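Local coordinates for mandelate racemase/muconate lactonizing enzyme family protein (Roseovarius sp. TM1035, PDB 3T9P) that probably acts as an isomerase or related enzyme of the mandelate racemase/muconate lactonizing family, whose members abstract a proton alpha to a carboxylate, at residues G175-E180 and S208-A213; R214-G219 and A243-A248; G347-D352 and V371-T376. All coordinates share one frame; numbering follows the deposited sequence.

Contact 1: residues G175-E180 and S208-A213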
# COMPACT_ATOMS: atom_id res chain seq x y z
N GLY A 175 -9.53 -1.38 -18.40
CA GLY A 175 -10.53 -0.91 -19.34
C GLY A 175 -11.96 -1.36 -19.13
O GLY A 175 -12.78 -0.98 -19.96
N ARG A 176 -12.24 -2.22 -18.12
CA ARG A 176 -13.57 -2.79 -17.85
C ARG A 176 -14.19 -3.38 -19.16
O ARG A 176 -15.34 -3.03 -19.61
CB ARG A 176 -14.52 -1.76 -17.25
CG ARG A 176 -13.92 -1.14 -15.90
CD ARG A 176 -15.01 -0.18 -15.34
NE ARG A 176 -14.53 0.42 -14.09
CZ ARG A 176 -15.31 1.17 -13.31
NH1 ARG A 176 -16.61 1.41 -13.65
NH2 ARG A 176 -14.81 1.67 -12.19
N ASP A 177 -13.41 -4.24 -19.80
CA ASP A 177 -13.85 -4.87 -21.04
C ASP A 177 -13.90 -4.04 -22.28
O ASP A 177 -14.19 -4.57 -23.35
CB ASP A 177 -15.18 -5.61 -20.87
CG ASP A 177 -14.97 -6.97 -20.30
OD1 ASP A 177 -13.84 -7.54 -20.34
OD2 ASP A 177 -15.91 -7.57 -19.82
N HIS A 178 -13.52 -2.77 -22.22
CA HIS A 178 -13.47 -1.97 -23.43
C HIS A 178 -12.07 -2.03 -24.01
O HIS A 178 -11.13 -1.93 -23.26
CB HIS A 178 -13.77 -0.47 -23.10
CG HIS A 178 -15.18 -0.24 -22.63
ND1 HIS A 178 -16.26 -0.28 -23.49
CD2 HIS A 178 -15.69 -0.03 -21.39
CE1 HIS A 178 -17.38 -0.10 -22.80
NE2 HIS A 178 -17.06 0.06 -21.52
N ASP A 179 -11.93 -2.11 -25.31
CA ASP A 179 -10.65 -2.11 -26.01
C ASP A 179 -10.08 -0.70 -26.11
O ASP A 179 -10.79 0.27 -25.82
CB ASP A 179 -10.89 -2.67 -27.40
CG ASP A 179 -9.66 -3.42 -27.95
OD1 ASP A 179 -8.58 -3.28 -27.37
OD2 ASP A 179 -9.77 -4.10 -29.00
N GLU A 180 -8.81 -0.58 -26.49
CA GLU A 180 -8.21 0.73 -26.78
C GLU A 180 -9.00 1.52 -27.85
O GLU A 180 -9.22 2.70 -27.70
CB GLU A 180 -6.77 0.61 -27.27
CG GLU A 180 -6.02 1.98 -27.30
CD GLU A 180 -5.73 2.55 -25.85
OE1 GLU A 180 -6.07 1.93 -24.80
OE2 GLU A 180 -5.10 3.59 -25.75
N SER A 208 -5.16 -5.70 -16.82
CA SER A 208 -6.33 -5.65 -15.96
C SER A 208 -7.63 -5.35 -16.71
O SER A 208 -8.61 -4.91 -16.10
CB SER A 208 -6.17 -4.68 -14.74
OG SER A 208 -5.25 -5.14 -13.74
N CYS A 209 -7.61 -5.43 -18.03
CA CYS A 209 -8.77 -5.02 -18.80
C CYS A 209 -10.05 -5.88 -18.57
O CYS A 209 -11.17 -5.33 -18.48
CB CYS A 209 -8.45 -5.07 -20.30
SG CYS A 209 -9.80 -4.36 -21.40
N TYR A 210 -9.91 -7.21 -18.60
CA TYR A 210 -11.08 -8.03 -18.94
C TYR A 210 -11.80 -8.69 -17.79
O TYR A 210 -11.18 -9.08 -16.80
CB TYR A 210 -10.65 -9.18 -19.88
CG TYR A 210 -10.08 -8.72 -21.14
CD1 TYR A 210 -10.91 -8.08 -22.08
CD2 TYR A 210 -8.76 -8.89 -21.43
CE1 TYR A 210 -10.39 -7.65 -23.27
CE2 TYR A 210 -8.22 -8.44 -22.64
CZ TYR A 210 -9.04 -7.85 -23.56
OH TYR A 210 -8.57 -7.42 -24.80
N SER A 211 -13.09 -8.98 -17.98
CA SER A 211 -13.79 -9.90 -17.08
C SER A 211 -13.35 -11.34 -17.50
O SER A 211 -12.85 -11.52 -18.59
CB SER A 211 -15.34 -9.79 -17.25
OG SER A 211 -15.63 -10.10 -18.61
N PRO A 212 -13.53 -12.35 -16.63
CA PRO A 212 -12.98 -13.67 -17.04
C PRO A 212 -13.55 -14.23 -18.37
O PRO A 212 -12.77 -14.78 -19.16
CB PRO A 212 -13.32 -14.57 -15.88
CG PRO A 212 -13.69 -13.69 -14.76
CD PRO A 212 -14.16 -12.41 -15.31
N ALA A 213 -14.86 -14.12 -18.59
CA ALA A 213 -15.50 -14.56 -19.86
C ALA A 213 -14.89 -13.95 -21.09
O ALA A 213 -14.52 -14.65 -22.06
CB ALA A 213 -17.10 -14.26 -19.82
O HOH W 1 -11.01 -3.60 -15.85
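Two β/α loops of the barrel domain meet where D177 receives S211, the N-cap residue of helix 212-224, in a two-point grip. The backbone N of S211 donates to D177 OD1 at 2.9 Å, arriving from above the carboxylate plane, 38° out of it. The hydroxyl uses the other oxygen: S211 OG gives its hydrogen to D177 OD2 at 2.8 Å, on the syn lone pair. With chi1 at 59°, S211 OG stands between its own N and carbonyl carbon, and its N-H and hydroxyl thus serve one carboxylate together. Lying next to the first turn of a helix, that carboxylate would probably be favoured in its charged form.

A type I' turn from G175 to H178 brings the aspartate there and directs D177 N at C209 O, 2.8 Å away. In the enolase-type barrel these loops follow the adjacent parallel strands 165-169 and 201-205 at their C-terminal ends, the end on which this superfamily builds its active sites. S208, just upstream, is tied to E232 beyond the next strand, 229-231. Water 1 adds a bridge, accepting from R176 N and donating to S208 O.

C209 packs against the turn. Its sulfur lies anti to the backbone N (chi1 -173°), which carries SG to 3.3 Å from H178 O. C209 CB rests 3.9 Å above the centre of the Y210 ring, while D177 OD1 lies near the plane of that ring at its edge, 3.5 Å from Y210 CD1. R176 turns away from this packing and forms salt bridges with D83 and E90 of the second subunit.

Contact 2: residues R214-G219 and A243-A248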
# COMPACT_ATOMS: atom_id res chain seq x y z
N ARG A 214 -14.72 -12.62 -21.10
CA ARG A 214 -14.05 -11.99 -22.22
C ARG A 214 -12.52 -12.36 -22.36
O ARG A 214 -11.98 -12.46 -23.49
CB ARG A 214 -14.26 -10.49 -22.12
CG ARG A 214 -13.80 -9.67 -23.27
CD ARG A 214 -14.77 -9.62 -24.56
NE ARG A 214 -13.95 -8.92 -25.56
CZ ARG A 214 -13.49 -9.48 -26.66
NH1 ARG A 214 -13.85 -10.75 -26.91
NH2 ARG A 214 -12.72 -8.77 -27.49
N ALA A 215 -11.84 -12.49 -21.20
CA ALA A 215 -10.37 -12.77 -21.23
C ALA A 215 -10.18 -14.21 -21.84
O ALA A 215 -9.19 -14.48 -22.57
CB ALA A 215 -9.79 -12.75 -19.80
N ILE A 216 -11.17 -15.08 -21.55
CA ILE A 216 -11.14 -16.47 -22.14
C ILE A 216 -11.39 -16.38 -23.63
O ILE A 216 -10.64 -16.96 -24.43
CB ILE A 216 -12.05 -17.46 -21.35
CG1 ILE A 216 -11.51 -17.65 -19.92
CG2 ILE A 216 -12.19 -18.89 -22.08
CD1 ILE A 216 -12.45 -18.36 -18.85
N GLU A 217 -12.38 -15.60 -24.05
CA GLU A 217 -12.53 -15.33 -25.49
C GLU A 217 -11.25 -14.85 -26.14
O GLU A 217 -10.78 -15.39 -27.17
CB GLU A 217 -13.64 -14.32 -25.79
CG GLU A 217 -15.08 -14.82 -25.62
CD GLU A 217 -16.14 -13.65 -25.64
OE1 GLU A 217 -15.96 -12.57 -26.26
OE2 GLU A 217 -17.19 -13.86 -24.98
N VAL A 218 -10.64 -13.81 -25.58
CA VAL A 218 -9.51 -13.20 -26.22
C VAL A 218 -8.41 -14.27 -26.19
O VAL A 218 -7.61 -14.40 -27.11
CB VAL A 218 -9.10 -11.83 -25.47
CG1 VAL A 218 -7.60 -11.44 -25.75
CG2 VAL A 218 -10.10 -10.65 -25.81
N GLY A 219 -8.37 -14.99 -25.07
CA GLY A 219 -7.26 -16.00 -24.84
C GLY A 219 -7.31 -17.16 -25.88
O GLY A 219 -6.30 -17.65 -26.31
N ALA A 243 -7.77 -16.65 -11.75
CA ALA A 243 -7.68 -18.08 -11.60
C ALA A 243 -8.63 -18.77 -12.58
O ALA A 243 -8.29 -19.74 -13.14
CB ALA A 243 -7.97 -18.48 -10.23
N ALA A 244 -9.81 -18.24 -12.76
CA ALA A 244 -10.76 -18.77 -13.79
C ALA A 244 -10.20 -18.78 -15.20
O ALA A 244 -10.39 -19.78 -15.95
CB ALA A 244 -12.16 -18.00 -13.77
N VAL A 245 -9.46 -17.73 -15.56
CA VAL A 245 -8.84 -17.64 -16.86
C VAL A 245 -7.70 -18.66 -16.98
O VAL A 245 -7.56 -19.29 -18.05
CB VAL A 245 -8.23 -16.17 -17.11
CG1 VAL A 245 -7.53 -16.07 -18.44
CG2 VAL A 245 -9.39 -15.10 -17.05
N ARG A 246 -6.83 -18.71 -15.97
CA ARG A 246 -5.75 -19.67 -15.91
C ARG A 246 -6.30 -21.14 -16.00
O ARG A 246 -5.70 -22.03 -16.69
CB ARG A 246 -5.04 -19.60 -14.59
CG ARG A 246 -3.77 -20.50 -14.60
CD ARG A 246 -3.48 -20.94 -13.14
NE ARG A 246 -2.27 -21.70 -13.06
CZ ARG A 246 -1.84 -22.32 -11.98
NH1 ARG A 246 -2.52 -22.23 -10.83
NH2 ARG A 246 -0.74 -23.05 -12.03
N ALA A 247 -7.42 -21.36 -15.33
CA ALA A 247 -8.02 -22.73 -15.43
C ALA A 247 -8.55 -23.13 -16.83
O ALA A 247 -8.42 -24.29 -17.28
CB ALA A 247 -9.09 -22.94 -14.33
N ALA A 248 -9.07 -22.18 -17.57
CA ALA A 248 -9.63 -22.44 -18.88
C ALA A 248 -8.61 -22.37 -20.03
O ALA A 248 -8.87 -22.95 -21.11
CB ALA A 248 -10.83 -21.50 -19.14
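I216 and A215 of helix 212-224 pack against V245 and A248 of helix 239-248, successive outer helices of the barrel joined through strand 229-231. Over these segments the axes come within 9.5 Å and run in broadly the same direction, 33° apart.

The apolar contacts form two neighbouring patches. In the inner one the methyl of A215 meets a single branch of V245, A215 CB lying 3.6 Å from V245 CG2; the chi1 of V245, 178°, sets CG1 anti to the backbone N and thereby turns CG2 to the facing helix. V245 also touches V253 of strand 252-255, so this patch belongs to the layer between the helices and the barrel wall. The outer patch is made by I216, whose chain extends beyond CG1 (chi2 167°) and reaches across the gap. Its shaft runs past the V245 backbone, with I216 CG1 4.1 Å from V245 CA, and its end methyl abuts the last residue of the helix, I216 CD1 standing 3.5 Å from A248 CB. The same methyl lies 3.8 Å from A244 O, a carbonyl already engaged by A248 N within its own helix.

Charged groups stay on the flanks. R214 NH1 forms a salt bridge with E217 OE1 at 2.9 Å, one turn on in the same helix, while V218 CG2 lies on one face of the guanidinium group, toward its rim; R214 NH2 pairs in addition with E186 of helix 184-196. R246 points away from the interface and forms a salt bridge with D275.

No hydrogen bond or ion pair spans the two segments. Their fit rests on methyl and methylene contacts, with alanine methyls contributing on both helices, whereas the salt bridges lie within one helix (R214-E217) or lead to other parts of the fold (R214-E186, R246-D275).

Contact 3: residues G347-D352 and V371-T376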
# COMPACT_ATOMS: atom_id res chain seq x y z
N GLY A 347 20.46 9.34 -20.79
CA GLY A 347 21.52 9.94 -20.00
C GLY A 347 21.56 9.56 -18.52
O GLY A 347 22.32 10.19 -17.76
N LEU A 348 20.81 8.54 -18.08
CA LEU A 348 20.94 8.15 -16.68
C LEU A 348 22.28 7.54 -16.41
O LEU A 348 22.90 7.89 -15.37
CB LEU A 348 19.84 7.14 -16.23
CG LEU A 348 18.44 7.64 -16.37
CD1 LEU A 348 17.47 6.46 -16.01
CD2 LEU A 348 18.19 8.90 -15.56
N PHE A 349 22.75 6.66 -17.34
CA PHE A 349 23.96 5.90 -17.07
C PHE A 349 25.03 6.23 -18.14
O PHE A 349 24.68 6.57 -19.27
CB PHE A 349 23.60 4.39 -17.15
CG PHE A 349 22.48 4.04 -16.21
CD1 PHE A 349 22.66 4.19 -14.84
CD2 PHE A 349 21.23 3.60 -16.70
CE1 PHE A 349 21.60 3.87 -13.89
CE2 PHE A 349 20.18 3.24 -15.76
CZ PHE A 349 20.38 3.42 -14.36
N LEU A 350 26.30 6.08 -17.80
CA LEU A 350 27.39 6.19 -18.77
C LEU A 350 27.61 4.84 -19.45
O LEU A 350 27.20 3.77 -18.89
CB LEU A 350 28.68 6.59 -18.04
CG LEU A 350 28.62 7.99 -17.38
CD1 LEU A 350 29.80 8.36 -16.50
CD2 LEU A 350 28.29 9.09 -18.39
N GLY A 351 28.19 4.84 -20.66
CA GLY A 351 28.46 3.56 -21.36
C GLY A 351 27.19 2.88 -21.95
O GLY A 351 26.22 3.49 -22.33
N ASP A 352 27.15 1.60 -22.04
CA ASP A 352 26.02 1.06 -22.73
C ASP A 352 25.64 -0.21 -21.94
O ASP A 352 25.77 -1.32 -22.43
CB ASP A 352 26.50 0.70 -24.14
CG ASP A 352 25.36 0.37 -25.07
OD1 ASP A 352 24.20 0.69 -24.75
OD2 ASP A 352 25.63 -0.23 -26.12
N VAL A 371 27.12 -0.47 -13.05
CA VAL A 371 26.60 0.61 -13.88
C VAL A 371 27.15 1.86 -13.26
O VAL A 371 27.41 1.87 -12.06
CB VAL A 371 25.02 0.73 -13.98
CG1 VAL A 371 24.33 -0.48 -14.66
CG2 VAL A 371 24.34 1.11 -12.66
N GLU A 372 27.33 2.91 -14.04
CA GLU A 372 27.82 4.18 -13.49
C GLU A 372 26.81 5.26 -13.83
O GLU A 372 26.47 5.46 -15.02
CB GLU A 372 29.23 4.50 -14.04
CG GLU A 372 29.87 5.71 -13.28
CD GLU A 372 31.13 6.25 -14.01
OE1 GLU A 372 31.58 5.63 -15.06
OE2 GLU A 372 31.64 7.32 -13.54
N ILE A 373 26.23 5.88 -12.79
CA ILE A 373 25.22 6.91 -13.02
C ILE A 373 26.01 8.13 -13.45
O ILE A 373 27.00 8.50 -12.80
CB ILE A 373 24.38 7.24 -11.71
CG1 ILE A 373 23.55 6.00 -11.32
CG2 ILE A 373 23.50 8.44 -11.86
CD1 ILE A 373 23.55 5.85 -9.88
N SER A 374 25.51 8.82 -14.44
CA SER A 374 26.22 10.00 -14.89
C SER A 374 26.21 11.13 -13.87
O SER A 374 25.15 11.54 -13.45
CB SER A 374 25.59 10.58 -16.15
OG SER A 374 26.43 11.72 -16.53
N PRO A 375 27.39 11.72 -13.58
CA PRO A 375 27.41 12.94 -12.78
C PRO A 375 26.64 14.10 -13.46
O PRO A 375 26.24 14.98 -12.78
CB PRO A 375 28.93 13.28 -12.65
CG PRO A 375 29.60 11.91 -12.76
CD PRO A 375 28.76 11.23 -13.89
N THR A 376 26.45 14.15 -14.78
CA THR A 376 25.62 15.22 -15.37
C THR A 376 24.16 15.19 -14.84
O THR A 376 23.49 16.21 -14.50
CB THR A 376 25.57 15.11 -16.92
OG1 THR A 376 26.94 15.05 -17.44
CG2 THR A 376 24.75 16.29 -17.66
O HOH W 2 26.86 2.26 -16.84
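L350 lies across E372 and S374, and each atom of its side chain meets the facing segment. CB nears the E372 carbonyl, L350 CB lying 3.9 Å from E372 O. One bond further, CG approaches the S374 backbone, and the chain divides there. The CD1 branch settles on a face of the glutamate carboxylate: L350 CD1 is 3.5 Å from E372 CD and about equally far from OE1 and OE2. It also nears the ring of P375, at P375 CD. The CD2 branch goes to the serine, L350 CD2 lying 3.7 Å from S374 OG. The extended E372 side chain, its CG anti to the backbone N (chi1 -171°), delivers the carboxylate to this place.

Beneath these side chains the backbones form a single antiparallel bridge, with F349 and I373 as a non-hydrogen-bonded pair. L350 N donates to E372 O at 2.9 Å, nearly straight at 166°, and S374 N donates to L348 O at 2.9 Å; between them the CA-H groups of F349 and I373 point at the same two carbonyls. Water 2 continues the pairing, donating to L350 O and accepting from E372 N. The bridge fastens the loop before strand 360-363 to the segment that leads into helix 375-379.

F349 takes the inner side. Its ring presents an edge to I373, F349 CE1 being 3.9 Å from I373 CG1, with V371 CG2 approaching obliquely and L348 CB lying over one ring face. L313 of helix 313-322 touches both F349 and V371. S374 is also the N-cap of helix 375-379: S374 OG, anti to its own N, accepts from T376 N at 3.0 Å.

How the contacts relate
Along the chain the three contacts come in series, all within the enolase-like C-terminal region. Contacts 1 and 2 are neighbours, their centres 12 Å apart, and share helix 212-224: its N-cap is held in contact 1 and its next turns pack in contact 2. Y210 packs on A215 and V218, and P212 on V245, so the two form one continuous region that also adjoins the second subunit at R176. Contact 3 lies across the chain's centre, about 39 Å from contact 1 and 43 Å from contact 2, centre to centre. It precedes strand 382-387, which completes the antiparallel sheet of the N-terminal domain, consistent with a place near the junction of the two domains.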